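Local coordinates for protein branched-chain alpha-ketoacid decarboxylase (Lactococcus lactis, PDB 2VBF) that probably decarboxylates branched-chain and aromatic alpha-keto acids to aldehydes, with thiamine diphosphate and a magnesium ion as cofactors, at residues A102-A107 and W424-Y429; N471-I476 and K533-D538; V484-H489 and L549-A554. One frame throughout, in Å; residues are numbered along the deposited sequence.

Interaction 1: A102-A107 and W424-Y429; sequences AINGLA and WGSIGY. With TPP (thiamine diphosphate), chain F.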
# COMPACT_ATOMS: atom_id res chain seq x y z
N ALA A 102 -4.09 -1.81 -2.75
CA ALA A 102 -5.09 -2.30 -1.80
C ALA A 102 -4.90 -3.79 -1.44
O ALA A 102 -5.55 -4.29 -0.51
CB ALA A 102 -6.51 -2.08 -2.41
N ILE A 103 -4.00 -4.49 -2.13
CA ILE A 103 -3.99 -5.97 -2.05
C ILE A 103 -3.62 -6.49 -0.66
O ILE A 103 -4.11 -7.53 -0.23
CB ILE A 103 -3.14 -6.63 -3.18
CG1 ILE A 103 -3.49 -8.12 -3.32
CG2 ILE A 103 -1.64 -6.47 -2.93
CD1 ILE A 103 -2.91 -8.72 -4.60
N ASN A 104 -2.82 -5.75 0.10
CA ASN A 104 -2.52 -6.17 1.47
C ASN A 104 -3.75 -6.12 2.38
O ASN A 104 -3.91 -6.95 3.27
CB ASN A 104 -1.44 -5.30 2.09
CG ASN A 104 -1.06 -5.76 3.48
OD1 ASN A 104 -0.80 -6.96 3.70
ND2 ASN A 104 -1.02 -4.83 4.44
N GLY A 105 -4.59 -5.11 2.18
CA GLY A 105 -5.86 -5.02 2.89
C GLY A 105 -6.76 -6.19 2.54
O GLY A 105 -7.35 -6.81 3.42
N LEU A 106 -6.87 -6.49 1.25
CA LEU A 106 -7.70 -7.61 0.82
C LEU A 106 -7.15 -8.94 1.33
O LEU A 106 -7.92 -9.84 1.68
CB LEU A 106 -7.86 -7.64 -0.71
CG LEU A 106 -9.19 -8.22 -1.20
CD1 LEU A 106 -10.34 -7.23 -0.96
CD2 LEU A 106 -9.08 -8.62 -2.68
N ALA A 107 -5.83 -9.08 1.38
CA ALA A 107 -5.20 -10.27 1.95
C ALA A 107 -5.58 -10.44 3.42
O ALA A 107 -5.88 -11.55 3.87
CB ALA A 107 -3.66 -10.18 1.80
N TRP A 424 -3.44 -11.66 10.62
CA TRP A 424 -2.78 -10.93 9.55
C TRP A 424 -1.79 -9.92 10.14
O TRP A 424 -0.63 -9.88 9.72
CB TRP A 424 -3.77 -10.30 8.58
CG TRP A 424 -3.12 -9.81 7.30
CD1 TRP A 424 -3.15 -8.54 6.80
CD2 TRP A 424 -2.31 -10.58 6.39
NE1 TRP A 424 -2.44 -8.47 5.62
CE2 TRP A 424 -1.91 -9.70 5.35
CE3 TRP A 424 -1.92 -11.92 6.33
CZ2 TRP A 424 -1.12 -10.13 4.28
CZ3 TRP A 424 -1.14 -12.35 5.27
CH2 TRP A 424 -0.73 -11.46 4.27
N GLY A 425 -2.23 -9.18 11.14
CA GLY A 425 -1.34 -8.32 11.93
C GLY A 425 -0.62 -7.21 11.19
O GLY A 425 0.58 -7.00 11.39
N SER A 426 -1.36 -6.47 10.38
CA SER A 426 -0.79 -5.42 9.54
C SER A 426 -0.89 -4.08 10.24
O SER A 426 -1.97 -3.49 10.33
CB SER A 426 -1.51 -5.36 8.19
OG SER A 426 -0.82 -4.51 7.30
N ILE A 427 0.23 -3.58 10.75
CA ILE A 427 0.18 -2.34 11.51
C ILE A 427 -0.29 -1.19 10.63
O ILE A 427 0.09 -1.09 9.46
CB ILE A 427 1.48 -1.97 12.27
CG1 ILE A 427 2.70 -1.79 11.35
CG2 ILE A 427 1.78 -3.02 13.36
CD1 ILE A 427 3.84 -0.97 11.99
N GLY A 428 -1.11 -0.32 11.23
CA GLY A 428 -1.76 0.78 10.53
C GLY A 428 -3.20 0.47 10.20
O GLY A 428 -4.00 1.38 10.06
N TYR A 429 -3.51 -0.82 10.03
CA TYR A 429 -4.86 -1.30 9.75
C TYR A 429 -5.93 -0.61 10.60
O TYR A 429 -6.98 -0.20 10.09
CB TYR A 429 -4.94 -2.83 9.97
CG TYR A 429 -6.36 -3.35 10.11
CD1 TYR A 429 -7.16 -3.53 9.00
CD2 TYR A 429 -6.89 -3.64 11.37
CE1 TYR A 429 -8.47 -4.00 9.14
CE2 TYR A 429 -8.19 -4.10 11.52
CZ TYR A 429 -8.98 -4.27 10.39
OH TYR A 429 -10.28 -4.72 10.53
N1' TPP F . 4.75 -3.68 8.76
C2' TPP F . 3.42 -4.02 8.70
CM2 TPP F . 2.60 -3.53 7.54
N3' TPP F . 2.89 -4.81 9.68
C4' TPP F . 3.66 -5.27 10.72
N4' TPP F . 3.11 -6.04 11.63
C5' TPP F . 5.01 -4.90 10.81
C6' TPP F . 5.56 -4.10 9.81
C7' TPP F . 5.88 -5.36 11.96
N3 TPP F . 5.49 -4.75 13.23
C2 TPP F . 4.68 -5.32 14.19
S1 TPP F . 4.41 -4.43 15.51
C5 TPP F . 5.38 -3.27 14.92
C4 TPP F . 5.93 -3.55 13.67
CM4 TPP F . 6.86 -2.64 12.91
C6 TPP F . 5.61 -2.04 15.77
C7 TPP F . 4.36 -1.25 16.11
O7 TPP F . 4.78 -0.15 16.88
PA TPP F . 3.75 0.84 17.58
O1A TPP F . 2.54 1.08 16.70
O2A TPP F . 4.49 2.13 17.89
O3A TPP F . 3.26 -0.01 18.86
PB TPP F . 3.93 -0.05 20.34
O1B TPP F . 4.31 -1.49 20.58
O2B TPP F . 2.83 0.35 21.28
O3B TPP F . 5.10 0.89 20.43
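Two oxygens of Asn-104 share the indole N-H of Trp-424. The better bond runs from NE1 to OD1 of Asn-104 (2.9 Å, 134° at the hydrogen), and a weak one goes from the same NE1 to the backbone O of Asn-104 at 3.2 Å. OD1 lies close to the indole plane, but the donor stands well above the plane of the amide, and amide and ring are turned 44° from each other. The Asn-104 side chain reaches this edge because CG swings opposite its own backbone nitrogen (chi1 -177°). One turn further along helix 97-111, Ala-107 comes in over the ring: its carbonyl carbon stands above one face, and its CB meets CZ2 of Trp-424 at 3.6 Å. Ser-426 is drawn in too, with ND2 of Asn-104 2.9 Å from its OG, which is hydrogen-bonded to Tyr-77. On its far side the loop serves the cofactor: Gly-425 O accepts a nearly straight bond from N4' of thiamine diphosphate (2.7 Å), while Ile-427 packs CG1 against C2' and CD1 against C4, touching both rings. His-136 of the second subunit binds the Trp-424 carbonyl. Loop 424-429, held from behind by helix 97-111, is part of the aminopyrimidine pocket of a thiamine diphosphate enzyme, where a bulky aliphatic residue supports the V-shaped cofactor.

Interaction 2: N471-I476 and K533-D538; sequences NPICFI and KEAQAD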
# COMPACT_ATOMS: atom_id res chain seq x y z
N ASN A 471 -17.24 10.71 15.17
CA ASN A 471 -16.97 11.07 16.55
C ASN A 471 -16.30 9.98 17.39
O ASN A 471 -16.64 9.82 18.56
CB ASN A 471 -18.28 11.50 17.20
CG ASN A 471 -18.86 12.71 16.57
OD1 ASN A 471 -18.13 13.67 16.27
ND2 ASN A 471 -20.17 12.71 16.37
N PRO A 472 -15.31 9.26 16.83
CA PRO A 472 -14.67 8.25 17.66
C PRO A 472 -13.77 8.90 18.71
O PRO A 472 -13.47 10.09 18.61
CB PRO A 472 -13.82 7.49 16.65
CG PRO A 472 -13.41 8.53 15.71
CD PRO A 472 -14.67 9.34 15.51
N ILE A 473 -13.32 8.11 19.67
CA ILE A 473 -12.35 8.54 20.67
C ILE A 473 -11.04 7.80 20.34
O ILE A 473 -10.98 6.57 20.43
CB ILE A 473 -12.80 8.21 22.10
CG1 ILE A 473 -14.18 8.85 22.38
CG2 ILE A 473 -11.72 8.66 23.12
CD1 ILE A 473 -14.84 8.35 23.66
N CYS A 474 -10.03 8.55 19.91
CA CYS A 474 -8.79 7.98 19.41
C CYS A 474 -7.67 8.26 20.40
O CYS A 474 -7.45 9.42 20.76
CB CYS A 474 -8.44 8.59 18.07
SG CYS A 474 -9.69 8.32 16.82
N PHE A 475 -7.01 7.19 20.83
CA PHE A 475 -5.85 7.26 21.73
C PHE A 475 -4.60 6.86 20.96
O PHE A 475 -4.51 5.73 20.47
CB PHE A 475 -6.01 6.32 22.92
CG PHE A 475 -7.15 6.67 23.82
CD1 PHE A 475 -6.98 7.63 24.82
CD2 PHE A 475 -8.38 6.06 23.68
CE1 PHE A 475 -8.02 7.95 25.67
CE2 PHE A 475 -9.44 6.38 24.52
CZ PHE A 475 -9.26 7.32 25.51
N ILE A 476 -3.64 7.77 20.87
CA ILE A 476 -2.36 7.52 20.18
C ILE A 476 -1.30 7.27 21.26
O ILE A 476 -1.02 8.16 22.07
CB ILE A 476 -1.93 8.70 19.27
CG1 ILE A 476 -3.00 9.03 18.22
CG2 ILE A 476 -0.59 8.38 18.58
CD1 ILE A 476 -4.16 9.86 18.72
N LYS A 533 -13.35 10.62 30.54
CA LYS A 533 -14.72 10.94 30.95
C LYS A 533 -15.29 12.08 30.11
O LYS A 533 -16.46 12.04 29.70
CB LYS A 533 -14.74 11.32 32.43
CG LYS A 533 -14.48 10.17 33.36
CD LYS A 533 -14.52 10.65 34.80
CE LYS A 533 -14.59 9.49 35.77
NZ LYS A 533 -14.66 9.96 37.20
N GLU A 534 -14.46 13.09 29.89
CA GLU A 534 -14.79 14.24 29.04
C GLU A 534 -15.18 13.74 27.65
O GLU A 534 -16.24 14.10 27.13
CB GLU A 534 -13.56 15.17 28.98
CG GLU A 534 -13.68 16.44 28.16
CD GLU A 534 -12.34 17.17 27.99
OE1 GLU A 534 -11.33 16.69 28.56
OE2 GLU A 534 -12.29 18.20 27.29
N ALA A 535 -14.32 12.90 27.07
CA ALA A 535 -14.57 12.32 25.74
C ALA A 535 -15.87 11.52 25.70
O ALA A 535 -16.73 11.76 24.83
CB ALA A 535 -13.38 11.44 25.31
N GLN A 536 -16.03 10.59 26.64
CA GLN A 536 -17.23 9.75 26.71
C GLN A 536 -18.53 10.54 26.84
O GLN A 536 -19.55 10.19 26.25
CB GLN A 536 -17.13 8.78 27.88
CG GLN A 536 -16.09 7.71 27.66
CD GLN A 536 -16.57 6.61 26.76
OE1 GLN A 536 -17.37 6.84 25.85
NE2 GLN A 536 -16.09 5.40 27.01
N ALA A 537 -18.48 11.62 27.62
CA ALA A 537 -19.65 12.49 27.82
C ALA A 537 -20.03 13.23 26.54
O ALA A 537 -21.21 13.38 26.23
CB ALA A 537 -19.36 13.49 28.94
N ASP A 538 -19.03 13.68 25.79
CA ASP A 538 -19.23 14.52 24.62
C ASP A 538 -19.32 13.65 23.37
O ASP A 538 -18.32 13.42 22.69
CB ASP A 538 -18.08 15.53 24.53
CG ASP A 538 -18.17 16.46 23.34
OD1 ASP A 538 -19.23 16.58 22.69
OD2 ASP A 538 -17.13 17.08 23.04
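The amide of Gln-536 carries the CD1 methyl of Ile-473 on one of its faces. That methyl stands about 3.6 Å above the amide plane, shifted from CD toward the oxygen, with CD1 of Ile-473 3.7 Å from OE1 of Gln-536 and 4.0 Å from CD. The contact is therefore a methyl group laid on a flat polar group, and the two side chains cross at about a right angle. At the edge of the amide NE2 is engaged elsewhere, in a hydrogen bond to Glu-394, so the group is tied down at its nitrogen while its face meets the isoleucine. A bend at chi2 (-79°) turns the amide so that this face is presented to the methyl.

Ala-535 supplies the apolar half. Its CB points at the strand and fits against three carbons of Ile-473 at once, 3.8 Å from CD1, 3.9 Å from CG2 and 4.0 Å from CG1, so the small methyl nestles where the isoleucine branches. With only a methyl on the helix side, the backbones come close: the CA atoms of Ile-473 and Ala-535 are 6.7 Å apart. No hydrogen bond joins the two segments directly, but Arg-445 links them, donating from NE to Asn-471 O and from NH1 to Ala-535 O. Strand 473-478 is an inner strand of a six-stranded parallel sheet. Helix 525-537 is the crossover helix of the beta-alpha-beta unit formed with strands 517-522 and 542-548 of that sheet, and here it packs on 473-478, the strand next to 542-548, as in the alpha/beta fold of the C-terminal thiamine diphosphate-binding domain.

Interaction 3: V484-H489 and L549-A554; sequences VEREIH and LEKEDA. With TPP (thiamine diphosphate), chain F.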
# COMPACT_ATOMS: atom_id res chain seq x y z
N VAL A 484 6.73 -2.93 20.89
CA VAL A 484 6.58 -4.37 20.69
C VAL A 484 7.83 -4.97 20.01
O VAL A 484 8.29 -6.04 20.40
CB VAL A 484 5.30 -4.75 19.92
CG1 VAL A 484 5.17 -3.95 18.65
CG2 VAL A 484 5.26 -6.27 19.63
N GLU A 485 8.39 -4.25 19.03
CA GLU A 485 9.61 -4.73 18.36
C GLU A 485 10.80 -4.75 19.31
O GLU A 485 11.59 -5.71 19.32
CB GLU A 485 9.92 -3.89 17.12
CG GLU A 485 8.81 -3.85 16.06
CD GLU A 485 8.55 -5.20 15.40
OE1 GLU A 485 8.98 -5.37 14.23
OE2 GLU A 485 7.91 -6.07 16.03
N ARG A 486 10.93 -3.70 20.13
CA ARG A 486 12.00 -3.63 21.14
C ARG A 486 11.94 -4.82 22.10
O ARG A 486 12.97 -5.33 22.53
CB ARG A 486 11.90 -2.34 21.94
CG ARG A 486 12.10 -1.06 21.15
CD ARG A 486 12.02 0.13 22.10
NE ARG A 486 11.85 1.42 21.43
CZ ARG A 486 12.84 2.12 20.89
NH1 ARG A 486 14.09 1.66 20.94
NH2 ARG A 486 12.59 3.29 20.32
N GLU A 487 10.73 -5.25 22.42
CA GLU A 487 10.50 -6.40 23.30
C GLU A 487 10.89 -7.74 22.67
O GLU A 487 11.27 -8.67 23.39
CB GLU A 487 9.02 -6.46 23.72
CG GLU A 487 8.58 -5.32 24.60
CD GLU A 487 9.18 -5.38 26.00
OE1 GLU A 487 9.29 -6.50 26.56
OE2 GLU A 487 9.53 -4.32 26.55
N ILE A 488 10.77 -7.85 21.35
CA ILE A 488 11.13 -9.08 20.64
C ILE A 488 12.64 -9.12 20.40
O ILE A 488 13.30 -10.12 20.73
CB ILE A 488 10.38 -9.19 19.28
CG1 ILE A 488 8.86 -9.24 19.51
CG2 ILE A 488 10.81 -10.43 18.50
CD1 ILE A 488 8.01 -9.15 18.23
N HIS A 489 13.18 -8.03 19.86
CA HIS A 489 14.59 -7.99 19.44
C HIS A 489 15.11 -6.57 19.24
O HIS A 489 14.47 -5.74 18.59
CB HIS A 489 14.74 -8.75 18.13
CG HIS A 489 16.17 -8.98 17.74
ND1 HIS A 489 16.89 -10.06 18.20
CD2 HIS A 489 17.00 -8.28 16.93
CE1 HIS A 489 18.11 -10.01 17.70
NE2 HIS A 489 18.21 -8.94 16.93
N LEU A 549 3.90 7.49 27.02
CA LEU A 549 4.36 6.36 27.81
C LEU A 549 5.82 6.06 27.48
O LEU A 549 6.32 6.45 26.43
CB LEU A 549 3.48 5.13 27.56
CG LEU A 549 2.12 5.20 28.28
CD1 LEU A 549 1.01 5.68 27.34
CD2 LEU A 549 1.76 3.88 28.93
N GLU A 550 6.50 5.38 28.40
CA GLU A 550 7.93 5.10 28.23
C GLU A 550 8.14 3.99 27.21
O GLU A 550 7.37 3.04 27.13
CB GLU A 550 8.58 4.71 29.56
CG GLU A 550 8.49 5.79 30.64
CD GLU A 550 9.23 7.07 30.27
OE1 GLU A 550 10.27 6.99 29.58
OE2 GLU A 550 8.77 8.16 30.67
N LYS A 551 9.20 4.12 26.42
CA LYS A 551 9.50 3.12 25.39
C LYS A 551 9.77 1.72 25.97
O LYS A 551 9.50 0.72 25.31
CB LYS A 551 10.68 3.58 24.52
CG LYS A 551 12.03 3.59 25.18
CD LYS A 551 13.13 3.95 24.16
CE LYS A 551 12.92 5.35 23.61
NZ LYS A 551 14.00 5.77 22.70
N GLU A 552 10.28 1.67 27.20
CA GLU A 552 10.62 0.41 27.87
C GLU A 552 9.41 -0.27 28.50
O GLU A 552 9.50 -1.41 28.95
CB GLU A 552 11.66 0.65 28.97
CG GLU A 552 12.96 1.26 28.47
CD GLU A 552 12.97 2.79 28.43
OE1 GLU A 552 11.94 3.43 28.77
OE2 GLU A 552 14.02 3.34 28.07
N ASP A 553 8.29 0.44 28.55
CA ASP A 553 7.09 -0.04 29.23
C ASP A 553 6.22 -0.88 28.28
O ASP A 553 5.83 -0.43 27.21
CB ASP A 553 6.30 1.15 29.75
CG ASP A 553 5.14 0.77 30.66
OD1 ASP A 553 5.04 -0.39 31.11
OD2 ASP A 553 4.32 1.68 30.92
N ALA A 554 5.93 -2.10 28.70
CA ALA A 554 5.04 -3.00 27.94
C ALA A 554 4.07 -3.68 28.91
O ALA A 554 4.45 -4.00 30.03
CB ALA A 554 5.86 -4.03 27.22
N1' TPP F . 4.75 -3.68 8.76
C2' TPP F . 3.42 -4.02 8.70
CM2 TPP F . 2.60 -3.53 7.54
N3' TPP F . 2.89 -4.81 9.68
C4' TPP F . 3.66 -5.27 10.72
N4' TPP F . 3.11 -6.04 11.63
C5' TPP F . 5.01 -4.90 10.81
C6' TPP F . 5.56 -4.10 9.81
C7' TPP F . 5.88 -5.36 11.96
N3 TPP F . 5.49 -4.75 13.23
C2 TPP F . 4.68 -5.32 14.19
S1 TPP F . 4.41 -4.43 15.51
C5 TPP F . 5.38 -3.27 14.92
C4 TPP F . 5.93 -3.55 13.67
CM4 TPP F . 6.86 -2.64 12.91
C6 TPP F . 5.61 -2.04 15.77
C7 TPP F . 4.36 -1.25 16.11
O7 TPP F . 4.78 -0.15 16.88
PA TPP F . 3.75 0.84 17.58
O1A TPP F . 2.54 1.08 16.70
O2A TPP F . 4.49 2.13 17.89
O3A TPP F . 3.26 -0.01 18.86
PB TPP F . 3.93 -0.05 20.34
O1B TPP F . 4.31 -1.49 20.58
O2B TPP F . 2.83 0.35 21.28
O3B TPP F . 5.10 0.89 20.43
O HOH W 1 10.38 -2.02 25.21
O HOH W 2 11.57 -3.49 28.79
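Two positive side chains, Arg-486 and Lys-551, cross obliquely here, with NH2 of the arginine 3.7 Å from NZ of the lysine. Acids make this workable: Arg-486 forms a salt bridge with Asp-497 and Lys-551 one with Asp-480, which probably offset the two charges, while NH1 of Arg-486 is hydrogen-bonded to the backbone O of Pro-491. The lysine's aliphatic chain does the touching, for CD lies over the centre of one guanidinium face, 3.8 Å from CZ of Arg-486. A bend at chi3 (62°) then carries NZ along toward NH2.

Glu-487, next on the helix, works through water. One water donates to its OE2 at 2.8 Å and to the backbone O of Lys-551 at 2.9 Å, bridging helix and turn. The same carboxylate rests on the methyl of Ala-554, with OE2 3.7 Å from CB. At the start of the helix, Val-484 N donates to O1B of thiamine diphosphate (2.8 Å). Helix 483-488 follows strand 473-478, and the type I turn at Glu-550 to Asp-553 leaves its sheet neighbour, strand 542-548, on the way to helix 556-568, whose Leu-558 and Phe-565 pack against Val-484 and Ile-488 respectively.

Interactions 1 and 2 are buried, whereas interaction 3 is partly open and relies on water and charge. Interaction 1 joins the N-terminal and C-terminal cofactor-binding domains of one chain through a shared indole N-H. Interaction 2 stays inside the C-terminal domain, away from the annotated sites, and is almost wholly apolar. Interactions 2 and 3 draw on the same region of the fold: strand 473-478 leads to helix 483-488, and helix 525-537 leads through strand 542-548 to the turn at 549-554. Interactions 1 and 3 hydrogen-bond one thiamine diphosphate at its aminopyrimidine and diphosphate respectively; both also pack on its thiazolium ring and touch the second subunit.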